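Local coordinates for thiosulfate sulfurtransferase RDL2, mitochondrial (Saccharomyces cerevisiae, PDB 6K6R), which catalyses the transfer of sulfane sulfur from thiosulfate to cyanide, yielding thiocyanate and sulfite, as a single-domain rhodanese of mitochondria, at residues Phe25-Val38 and Glu117-Pro131. Sequence-based numbering, arbitrary orientation.
Sequences FTTKAPKIYTFDQV and ELARSYGYENTGIYP
Glu125 grips the start of the 25-38 segment with both carboxylate oxygens. Glu125 OE1 accepts from Thr26 N at 2.7 Å. Glu125 OE2 takes Phe25 N at 3.0 Å, and both are met on the syn side, somewhat out of the carboxylate plane. A bend at chi2 (-79°) turns the acid across the two successive N-H groups, a task suited to a two-oxygen acceptor. Phe25, flat and apolar, can lay one ring face over the backbone of Arg120 and Ser121, with Ser121 CA 3.7 Å above the ring plane. Arg120 NH1 lies at the edge of that ring and makes a weak bond to Thr26 O. Arg120 NE forms a salt bridge with Glu116 OE2, the same oxygen that binds Thr127 OG1. A water joins Lys28 O, Glu125 O and Thr127 OG1.

Beyond Pro30 the segments become neighbouring parallel strands, 31-32 lying at the border of the rhodanese sheet beside 127-129. Ile129 N donates to Lys31 O, and Ile129 O receives Tyr33 N, both at 2.8 Å. Gly128, lacking a side chain, lets the Tyr33 ring approach until Tyr33 CE1 is 4.1 Å from Gly128 CA; the Tyr33 hydroxyl reaches Glu101. Ile32 and Ile129 share the sheet face opposite Lys31, their branched side chains side by side. The Pro30 ring offers Ile129 another apolar partner, with Pro30 CG 3.7 Å from Ile129 CG2; Ile32 CG2 meets Pro131 CG.

A chi1 of 169° sets the Tyr130 ring against the first residues of helix 35-43, CE1 near Phe35 N and its edge at Tyr33 O. Compact Val38 makes an off-centre CH-pi contact, CG2 4.2 Å from the Tyr130 ring centroid, and the phenol oxygen approaches the edge of Phe35 at CD1.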
# COMPACT_ATOMS: atom_id res chain seq x y z
N PHE A 25 4.27 17.76 4.40
CA PHE A 25 5.13 16.78 5.05
C PHE A 25 4.92 16.79 6.56
O PHE A 25 5.72 17.38 7.30
CB PHE A 25 6.60 17.06 4.72
CG PHE A 25 7.43 15.82 4.54
CD1 PHE A 25 7.13 14.66 5.25
CD2 PHE A 25 8.51 15.81 3.67
CE1 PHE A 25 7.89 13.52 5.09
CE2 PHE A 25 9.27 14.67 3.51
CZ PHE A 25 8.97 13.52 4.21
N THR A 26 3.85 16.15 7.01
CA THR A 26 3.53 16.15 8.43
C THR A 26 4.56 15.36 9.23
O THR A 26 5.37 14.60 8.69
CB THR A 26 2.14 15.56 8.67
OG1 THR A 26 1.68 15.93 9.98
CG2 THR A 26 2.18 14.04 8.58
N THR A 27 4.51 15.55 10.54
CA THR A 27 5.32 14.79 11.48
C THR A 27 4.57 13.59 12.05
O THR A 27 5.15 12.83 12.83
CB THR A 27 5.79 15.69 12.63
OG1 THR A 27 4.65 16.29 13.26
CG2 THR A 27 6.71 16.78 12.11
N LYS A 28 3.31 13.41 11.68
CA LYS A 28 2.51 12.32 12.22
C LYS A 28 2.96 10.99 11.63
O LYS A 28 2.85 10.77 10.42
CB LYS A 28 1.03 12.56 11.94
CG LYS A 28 0.09 11.61 12.67
CD LYS A 28 -1.34 12.12 12.66
CE LYS A 28 -1.56 13.17 13.73
NZ LYS A 28 -2.32 14.35 13.21
N ALA A 29 3.46 10.11 12.49
CA ALA A 29 3.88 8.78 12.07
C ALA A 29 2.68 7.97 11.58
O ALA A 29 1.55 8.23 11.98
CB ALA A 29 4.58 8.07 13.22
N PRO A 30 2.92 6.99 10.71
CA PRO A 30 1.80 6.19 10.20
C PRO A 30 1.16 5.33 11.28
O PRO A 30 1.82 4.88 12.22
CB PRO A 30 2.45 5.32 9.12
CG PRO A 30 3.89 5.26 9.51
CD PRO A 30 4.19 6.60 10.09
N LYS A 31 -0.14 5.12 11.13
CA LYS A 31 -0.88 4.27 12.06
C LYS A 31 -0.53 2.80 11.82
O LYS A 31 -0.50 2.34 10.68
CB LYS A 31 -2.38 4.49 11.88
CG LYS A 31 -3.27 3.63 12.76
CD LYS A 31 -4.73 3.81 12.36
CE LYS A 31 -5.67 3.04 13.27
NZ LYS A 31 -7.09 3.18 12.83
N ILE A 32 -0.25 2.08 12.90
CA ILE A 32 0.19 0.69 12.82
C ILE A 32 -1.04 -0.22 12.79
O ILE A 32 -1.90 -0.14 13.68
CB ILE A 32 1.11 0.34 13.99
CG1 ILE A 32 2.27 1.34 14.10
CG2 ILE A 32 1.65 -1.07 13.84
CD1 ILE A 32 2.05 2.43 15.14
N TYR A 33 -1.11 -1.08 11.79
CA TYR A 33 -2.22 -2.01 11.61
C TYR A 33 -1.77 -3.43 11.90
O TYR A 33 -0.60 -3.79 11.70
CB TYR A 33 -2.78 -1.92 10.19
CG TYR A 33 -3.64 -0.70 9.93
CD1 TYR A 33 -3.06 0.55 9.76
CD2 TYR A 33 -5.02 -0.80 9.86
CE1 TYR A 33 -3.83 1.67 9.52
CE2 TYR A 33 -5.80 0.31 9.63
CZ TYR A 33 -5.21 1.54 9.46
OH TYR A 33 -5.99 2.65 9.23
N THR A 34 -2.71 -4.25 12.37
CA THR A 34 -2.44 -5.64 12.69
C THR A 34 -3.02 -6.55 11.60
O THR A 34 -3.65 -6.09 10.65
CB THR A 34 -3.01 -6.00 14.06
OG1 THR A 34 -4.43 -5.78 14.06
CG2 THR A 34 -2.37 -5.14 15.14
N PHE A 35 -2.80 -7.85 11.76
CA PHE A 35 -3.32 -8.82 10.80
C PHE A 35 -4.84 -8.74 10.71
O PHE A 35 -5.41 -8.72 9.61
CB PHE A 35 -2.87 -10.23 11.19
CG PHE A 35 -3.43 -11.31 10.30
CD1 PHE A 35 -2.76 -11.71 9.16
CD2 PHE A 35 -4.62 -11.95 10.62
CE1 PHE A 35 -3.27 -12.70 8.34
CE2 PHE A 35 -5.14 -12.94 9.81
CZ PHE A 35 -4.46 -13.32 8.67
N ASP A 36 -5.52 -8.69 11.86
CA ASP A 36 -6.98 -8.67 11.86
C ASP A 36 -7.52 -7.39 11.23
O ASP A 36 -8.52 -7.43 10.50
CB ASP A 36 -7.50 -8.84 13.29
CG ASP A 36 -7.54 -10.28 13.73
OD1 ASP A 36 -7.65 -11.17 12.86
OD2 ASP A 36 -7.45 -10.53 14.95
N GLN A 37 -6.88 -6.25 11.51
CA GLN A 37 -7.32 -5.00 10.91
C GLN A 37 -7.15 -5.01 9.40
O GLN A 37 -7.95 -4.42 8.67
CB GLN A 37 -6.56 -3.82 11.52
CG GLN A 37 -6.81 -3.64 13.01
CD GLN A 37 -5.89 -2.61 13.62
OE1 GLN A 37 -4.69 -2.84 13.76
NE2 GLN A 37 -6.44 -1.46 14.00
N VAL A 38 -6.10 -5.68 8.90
CA VAL A 38 -5.91 -5.81 7.46
C VAL A 38 -6.86 -6.85 6.89
O VAL A 38 -7.40 -6.69 5.79
CB VAL A 38 -4.44 -6.14 7.15
CG1 VAL A 38 -4.25 -6.35 5.67
CG2 VAL A 38 -3.54 -5.02 7.65
N GLU A 117 7.20 7.25 3.76
CA GLU A 117 7.87 8.54 3.87
C GLU A 117 7.75 9.32 2.56
O GLU A 117 7.58 10.55 2.57
CB GLU A 117 9.33 8.35 4.25
CG GLU A 117 9.92 9.48 5.07
CD GLU A 117 11.41 9.31 5.31
OE1 GLU A 117 11.90 8.17 5.18
OE2 GLU A 117 12.07 10.31 5.64
N LEU A 118 7.85 8.63 1.43
CA LEU A 118 7.69 9.30 0.14
C LEU A 118 6.25 9.77 -0.06
O LEU A 118 6.02 10.83 -0.64
CB LEU A 118 8.12 8.37 -0.99
CG LEU A 118 9.63 8.19 -1.15
CD1 LEU A 118 9.95 7.05 -2.11
CD2 LEU A 118 10.28 9.49 -1.62
N ALA A 119 5.28 8.99 0.42
CA ALA A 119 3.89 9.40 0.32
C ALA A 119 3.64 10.70 1.07
O ALA A 119 2.96 11.60 0.57
CB ALA A 119 2.97 8.30 0.83
N ARG A 120 4.18 10.82 2.29
CA ARG A 120 4.04 12.05 3.05
C ARG A 120 4.80 13.20 2.39
O ARG A 120 4.41 14.37 2.55
CB ARG A 120 4.52 11.85 4.48
CG ARG A 120 3.49 11.19 5.39
CD ARG A 120 3.93 11.22 6.85
NE ARG A 120 5.00 10.27 7.12
CZ ARG A 120 6.20 10.61 7.58
NH1 ARG A 120 6.48 11.89 7.82
NH2 ARG A 120 7.12 9.68 7.80
N SER A 121 5.86 12.90 1.65
CA SER A 121 6.59 13.94 0.92
C SER A 121 5.81 14.46 -0.27
O SER A 121 6.19 15.49 -0.84
CB SER A 121 7.94 13.40 0.46
OG SER A 121 7.81 12.60 -0.70
N TYR A 122 4.73 13.79 -0.68
CA TYR A 122 3.92 14.20 -1.81
C TYR A 122 2.53 14.70 -1.41
O TYR A 122 1.66 14.82 -2.27
CB TYR A 122 3.79 13.06 -2.82
CG TYR A 122 5.06 12.76 -3.58
CD1 TYR A 122 5.75 13.77 -4.23
CD2 TYR A 122 5.58 11.47 -3.63
CE1 TYR A 122 6.91 13.51 -4.93
CE2 TYR A 122 6.75 11.20 -4.32
CZ TYR A 122 7.41 12.22 -4.97
OH TYR A 122 8.57 11.96 -5.65
N GLY A 123 2.31 14.97 -0.12
CA GLY A 123 1.04 15.48 0.34
C GLY A 123 0.09 14.46 0.90
O GLY A 123 -1.00 14.83 1.35
N TYR A 124 0.45 13.17 0.89
CA TYR A 124 -0.38 12.13 1.49
C TYR A 124 -0.05 12.07 2.97
O TYR A 124 0.87 11.36 3.40
CB TYR A 124 -0.15 10.79 0.80
CG TYR A 124 -0.64 10.72 -0.63
CD1 TYR A 124 -1.96 10.38 -0.92
CD2 TYR A 124 0.21 11.00 -1.69
CE1 TYR A 124 -2.41 10.32 -2.22
CE2 TYR A 124 -0.24 10.94 -3.00
CZ TYR A 124 -1.55 10.60 -3.26
OH TYR A 124 -2.00 10.54 -4.56
N GLU A 125 -0.79 12.83 3.77
CA GLU A 125 -0.51 12.94 5.20
C GLU A 125 -1.33 11.99 6.06
O GLU A 125 -1.11 11.93 7.27
CB GLU A 125 -0.73 14.39 5.67
CG GLU A 125 -0.32 15.45 4.67
CD GLU A 125 1.18 15.70 4.64
OE1 GLU A 125 1.90 15.14 5.50
OE2 GLU A 125 1.64 16.46 3.77
N ASN A 126 -2.26 11.25 5.47
CA ASN A 126 -3.02 10.21 6.16
C ASN A 126 -2.48 8.86 5.68
O ASN A 126 -2.80 8.41 4.58
CB ASN A 126 -4.51 10.35 5.88
CG ASN A 126 -5.37 9.54 6.84
OD1 ASN A 126 -4.86 8.94 7.79
ND2 ASN A 126 -6.67 9.52 6.60
N THR A 127 -1.63 8.24 6.50
CA THR A 127 -0.95 7.01 6.11
C THR A 127 -1.02 5.98 7.23
O THR A 127 -1.26 6.30 8.39
CB THR A 127 0.53 7.27 5.76
OG1 THR A 127 1.25 7.64 6.95
CG2 THR A 127 0.67 8.37 4.72
N GLY A 128 -0.80 4.72 6.84
CA GLY A 128 -0.71 3.63 7.79
C GLY A 128 0.32 2.62 7.32
O GLY A 128 0.83 2.69 6.20
N ILE A 129 0.62 1.67 8.21
CA ILE A 129 1.62 0.64 7.92
C ILE A 129 1.17 -0.68 8.54
O ILE A 129 0.78 -0.72 9.71
CB ILE A 129 3.02 1.02 8.45
CG1 ILE A 129 2.95 1.40 9.93
CG2 ILE A 129 3.61 2.15 7.62
CD1 ILE A 129 4.27 1.24 10.66
N TYR A 130 1.22 -1.75 7.75
CA TYR A 130 1.07 -3.10 8.28
C TYR A 130 2.46 -3.71 8.38
O TYR A 130 3.06 -4.05 7.35
CB TYR A 130 0.18 -3.95 7.38
CG TYR A 130 0.19 -5.42 7.73
CD1 TYR A 130 -0.04 -5.85 9.03
CD2 TYR A 130 0.44 -6.39 6.76
CE1 TYR A 130 -0.03 -7.19 9.36
CE2 TYR A 130 0.45 -7.73 7.08
CZ TYR A 130 0.22 -8.13 8.38
OH TYR A 130 0.23 -9.47 8.70
N PRO A 131 3.02 -3.87 9.59
CA PRO A 131 4.41 -4.33 9.70
C PRO A 131 4.65 -5.73 9.16
O PRO A 131 5.81 -6.07 8.87
CB PRO A 131 4.69 -4.26 11.21
CG PRO A 131 3.64 -3.34 11.75
CD PRO A 131 2.44 -3.54 10.90
O HOH W 1 0.46 10.04 8.85